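Long-range contact in apical membrane antigen AMA1 (Toxoplasma gondii ME49, PDB 4YIV), which plays an essential part in host cell invasion as a microneme protein of the moving junction between parasite and host cell: residues L51-G63 with S214-C228. Residues are numbered along the deposited sequence; the frame is centred on the assembly and turned at random.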
# COMPACT_ATOMS: atom_id res chain seq x y z
N LEU A 51 -8.69 2.57 -24.65
CA LEU A 51 -7.64 2.88 -23.70
C LEU A 51 -8.24 2.84 -22.31
O LEU A 51 -9.16 3.62 -22.00
CB LEU A 51 -7.08 4.23 -23.98
CG LEU A 51 -5.74 4.50 -23.34
CD1 LEU A 51 -4.67 3.60 -23.94
CD2 LEU A 51 -5.38 5.96 -23.56
N TYR A 52 -7.71 1.91 -21.51
CA TYR A 52 -8.18 1.66 -20.13
C TYR A 52 -7.13 2.11 -19.12
O TYR A 52 -5.92 1.93 -19.30
CB TYR A 52 -8.51 0.19 -19.90
CG TYR A 52 -9.71 -0.31 -20.67
CD1 TYR A 52 -10.99 -0.07 -20.22
CD2 TYR A 52 -9.55 -1.02 -21.84
CE1 TYR A 52 -12.08 -0.51 -20.93
CE2 TYR A 52 -10.62 -1.49 -22.55
CZ TYR A 52 -11.90 -1.22 -22.09
OH TYR A 52 -12.99 -1.67 -22.78
N ARG A 53 -7.61 2.70 -18.04
CA ARG A 53 -6.72 3.08 -16.98
C ARG A 53 -6.22 1.80 -16.24
O ARG A 53 -6.98 0.86 -15.94
CB ARG A 53 -7.42 4.02 -16.00
CG ARG A 53 -8.04 5.28 -16.63
CD ARG A 53 -8.38 6.32 -15.54
NE ARG A 53 -7.15 6.93 -15.04
CZ ARG A 53 -7.09 7.72 -13.98
NH1 ARG A 53 -8.20 8.03 -13.34
NH2 ARG A 53 -5.95 8.22 -13.60
N GLU A 54 -4.93 1.80 -15.94
CA GLU A 54 -4.22 0.61 -15.47
C GLU A 54 -3.47 0.91 -14.18
O GLU A 54 -2.69 1.88 -14.13
CB GLU A 54 -3.23 0.12 -16.55
CG GLU A 54 -2.51 -1.19 -16.20
CD GLU A 54 -1.29 -1.46 -17.06
OE1 GLU A 54 -0.54 -0.51 -17.38
OE2 GLU A 54 -1.09 -2.63 -17.44
N PRO A 55 -3.68 0.10 -13.14
CA PRO A 55 -2.82 0.31 -11.98
C PRO A 55 -1.34 0.07 -12.31
O PRO A 55 -1.05 -0.81 -13.11
CB PRO A 55 -3.33 -0.72 -10.97
CG PRO A 55 -4.79 -0.97 -11.39
CD PRO A 55 -4.71 -0.93 -12.88
N ALA A 56 -0.47 0.83 -11.67
CA ALA A 56 0.94 0.92 -12.09
C ALA A 56 1.96 0.97 -10.98
O ALA A 56 3.18 0.97 -11.25
CB ALA A 56 1.10 2.18 -12.95
N GLY A 57 1.50 1.11 -9.76
CA GLY A 57 2.39 1.38 -8.63
C GLY A 57 3.31 0.20 -8.38
O GLY A 57 2.94 -0.95 -8.62
N LEU A 58 4.53 0.48 -7.91
CA LEU A 58 5.53 -0.57 -7.75
C LEU A 58 5.59 -1.17 -6.35
O LEU A 58 6.32 -2.14 -6.14
CB LEU A 58 6.92 -0.03 -8.13
CG LEU A 58 7.02 0.55 -9.55
CD1 LEU A 58 8.46 0.94 -9.84
CD2 LEU A 58 6.57 -0.44 -10.60
N CYS A 59 4.90 -0.59 -5.38
CA CYS A 59 4.91 -1.15 -4.03
C CYS A 59 3.61 -1.87 -3.70
O CYS A 59 2.54 -1.41 -4.11
CB CYS A 59 5.12 -0.09 -2.97
SG CYS A 59 6.77 0.71 -3.01
N PRO A 60 3.71 -2.98 -2.94
CA PRO A 60 2.50 -3.65 -2.43
C PRO A 60 1.82 -2.81 -1.37
O PRO A 60 2.49 -2.12 -0.59
CB PRO A 60 3.04 -4.95 -1.83
CG PRO A 60 4.44 -4.65 -1.45
CD PRO A 60 4.95 -3.62 -2.46
N ILE A 61 0.50 -2.85 -1.35
CA ILE A 61 -0.25 -2.03 -0.39
C ILE A 61 -0.91 -2.96 0.64
O ILE A 61 -1.88 -3.68 0.34
CB ILE A 61 -1.30 -1.13 -1.09
CG1 ILE A 61 -0.66 -0.40 -2.28
CG2 ILE A 61 -1.92 -0.17 -0.06
CD1 ILE A 61 0.56 0.47 -1.93
N TRP A 62 -0.33 -2.95 1.83
CA TRP A 62 -0.63 -3.94 2.85
C TRP A 62 -1.96 -3.67 3.54
O TRP A 62 -2.15 -2.61 4.11
CB TRP A 62 0.48 -3.94 3.89
CG TRP A 62 1.83 -4.38 3.36
CD1 TRP A 62 2.66 -3.71 2.49
CD2 TRP A 62 2.48 -5.60 3.69
NE1 TRP A 62 3.81 -4.48 2.26
CE2 TRP A 62 3.71 -5.64 2.99
CE3 TRP A 62 2.13 -6.68 4.51
CZ2 TRP A 62 4.59 -6.71 3.09
CZ3 TRP A 62 3.02 -7.76 4.62
CH2 TRP A 62 4.23 -7.76 3.91
N GLY A 63 -2.87 -4.63 3.48
CA GLY A 63 -4.12 -4.53 4.20
C GLY A 63 -5.20 -3.86 3.36
O GLY A 63 -6.37 -3.81 3.75
N SER A 214 -0.46 -3.41 -7.93
CA SER A 214 -0.48 -3.45 -9.38
C SER A 214 0.39 -4.61 -9.86
O SER A 214 1.27 -5.10 -9.12
CB SER A 214 0.00 -2.13 -10.00
OG SER A 214 1.37 -2.14 -10.28
N ALA A 215 0.18 -5.05 -11.10
CA ALA A 215 1.03 -6.10 -11.66
C ALA A 215 2.46 -5.67 -11.75
O ALA A 215 3.35 -6.54 -11.82
CB ALA A 215 0.56 -6.51 -13.03
N TYR A 216 2.72 -4.37 -11.74
CA TYR A 216 4.07 -3.89 -11.96
C TYR A 216 4.97 -4.01 -10.71
O TYR A 216 6.20 -3.81 -10.79
CB TYR A 216 4.04 -2.44 -12.51
CG TYR A 216 3.35 -2.48 -13.86
CD1 TYR A 216 4.09 -2.75 -15.01
CD2 TYR A 216 1.96 -2.39 -13.97
CE1 TYR A 216 3.48 -2.88 -16.24
CE2 TYR A 216 1.34 -2.54 -15.20
CZ TYR A 216 2.11 -2.78 -16.34
OH TYR A 216 1.54 -2.94 -17.59
N VAL A 217 4.38 -4.36 -9.58
CA VAL A 217 5.17 -4.83 -8.43
C VAL A 217 6.03 -6.04 -8.88
O VAL A 217 7.08 -6.34 -8.33
CB VAL A 217 4.29 -5.22 -7.25
CG1 VAL A 217 5.12 -5.77 -6.08
CG2 VAL A 217 3.45 -4.01 -6.75
N GLY A 218 5.51 -6.76 -9.86
CA GLY A 218 6.13 -7.98 -10.32
C GLY A 218 7.18 -7.84 -11.40
O GLY A 218 7.77 -8.84 -11.79
N GLU A 219 7.38 -6.63 -11.93
CA GLU A 219 8.36 -6.43 -13.02
C GLU A 219 9.79 -6.74 -12.54
O GLU A 219 10.58 -7.40 -13.23
CB GLU A 219 8.30 -4.98 -13.56
CG GLU A 219 9.26 -4.71 -14.76
CD GLU A 219 8.97 -3.41 -15.52
OE1 GLU A 219 9.64 -3.15 -16.53
OE2 GLU A 219 8.06 -2.66 -15.12
N ASN A 220 10.12 -6.28 -11.35
CA ASN A 220 11.38 -6.56 -10.69
C ASN A 220 10.90 -7.01 -9.33
O ASN A 220 10.90 -6.27 -8.43
CB ASN A 220 12.26 -5.34 -10.60
CG ASN A 220 12.82 -4.93 -11.93
OD1 ASN A 220 13.49 -5.68 -12.58
ND2 ASN A 220 12.51 -3.74 -12.33
N PRO A 221 10.46 -8.25 -9.23
CA PRO A 221 9.83 -8.76 -7.99
C PRO A 221 10.48 -8.66 -6.65
O PRO A 221 9.76 -8.69 -5.66
CB PRO A 221 9.37 -10.17 -8.35
CG PRO A 221 10.36 -10.58 -9.36
CD PRO A 221 10.62 -9.34 -10.20
N ASP A 222 11.77 -8.54 -6.63
CA ASP A 222 12.43 -8.49 -5.36
C ASP A 222 12.66 -7.03 -4.96
O ASP A 222 13.13 -6.77 -3.91
CB ASP A 222 13.79 -9.23 -5.40
CG ASP A 222 13.65 -10.74 -5.55
OD1 ASP A 222 12.75 -11.32 -4.99
OD2 ASP A 222 14.46 -11.34 -6.24
N ALA A 223 12.31 -6.08 -5.80
CA ALA A 223 12.63 -4.70 -5.49
C ALA A 223 11.90 -4.14 -4.27
O ALA A 223 12.48 -3.35 -3.49
CB ALA A 223 12.35 -3.80 -6.70
N PHE A 224 10.64 -4.55 -4.08
CA PHE A 224 9.81 -3.98 -3.00
C PHE A 224 10.40 -4.24 -1.65
O PHE A 224 10.11 -3.53 -0.68
CB PHE A 224 8.36 -4.56 -3.08
CG PHE A 224 8.22 -5.97 -2.53
CD1 PHE A 224 7.97 -6.16 -1.18
CD2 PHE A 224 8.34 -7.09 -3.36
CE1 PHE A 224 7.87 -7.44 -0.65
CE2 PHE A 224 8.24 -8.37 -2.84
CZ PHE A 224 8.02 -8.55 -1.48
N ILE A 225 11.22 -5.29 -1.54
CA ILE A 225 11.77 -5.70 -0.25
C ILE A 225 12.60 -4.56 0.38
O ILE A 225 12.55 -4.33 1.59
CB ILE A 225 12.64 -6.99 -0.43
CG1 ILE A 225 11.78 -8.16 -0.89
CG2 ILE A 225 13.32 -7.39 0.88
CD1 ILE A 225 12.61 -9.33 -1.43
N SER A 226 13.33 -3.84 -0.45
CA SER A 226 14.18 -2.74 0.03
C SER A 226 13.63 -1.35 -0.29
O SER A 226 14.05 -0.36 0.31
CB SER A 226 15.59 -2.84 -0.59
OG SER A 226 15.53 -2.64 -2.01
N LYS A 227 12.72 -1.25 -1.25
CA LYS A 227 12.35 0.05 -1.78
C LYS A 227 11.03 0.57 -1.27
O LYS A 227 10.69 1.72 -1.58
CB LYS A 227 12.29 -0.01 -3.30
CG LYS A 227 13.63 -0.27 -3.92
CD LYS A 227 14.63 0.81 -3.44
CE LYS A 227 15.72 1.10 -4.41
NZ LYS A 227 16.51 2.32 -3.93
N CYS A 228 10.32 -0.25 -0.50
CA CYS A 228 8.93 0.02 -0.09
C CYS A 228 8.82 -0.06 1.44
O CYS A 228 9.57 -0.84 2.08
CB CYS A 228 7.98 -0.98 -0.78
SG CYS A 228 7.99 -0.92 -2.61
O HOH W 1 -1.82 -3.61 -12.83
O HOH W 2 1.17 -1.57 -6.32
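Residues 55-60 run alongside the 3-10 segment 215-218, with the CA atoms of Leu58 and Val217 4.3 Å apart, and then reach the end of helix 224-227. At one end Tyr216 OH donates to Glu54 OE2 (2.7 Å), on the syn side but 32° out of the carboxylate plane, with ring and carboxylate planes 76° apart. Glutamate has the length for this reach, and with CG anti to the backbone N and the chain extended its carboxylate arrives at the Tyr216 ring edge. Lys45 forms a salt bridge to its other oxygen, which probably keeps the buried acid ionised. Small Ser214 fits close to the backbone: OG donates to Gly57 O (2.6 Å), while its acceptance from Tyr216 N forms an ST turn. One water joins Pro55 O to Ala215 N; another takes a bond from Ser214 N and donates to Cys59 O, satisfying buried backbone groups. Apolar packing follows, Leu58 CD2 resting on Tyr216 CB (3.7 Å); the branched Val217 places CG2 in van der Waals contact with the polar Leu58 carbonyl. Compact, rigid Pro60 sets CD 3.6 Å from Phe224 CB, its ring crossing that side chain at about a right angle. Cys228, the first residue beyond helix 224-227, is bonded through SG to Cys59 SG, with chi3 -86°. Such a disulfide suits the cysteine-rich AMA1 ectodomain, of the PAN clan, here tying the approach to edge strand 61-62 to the chain leaving its neighbour, strand 210-213.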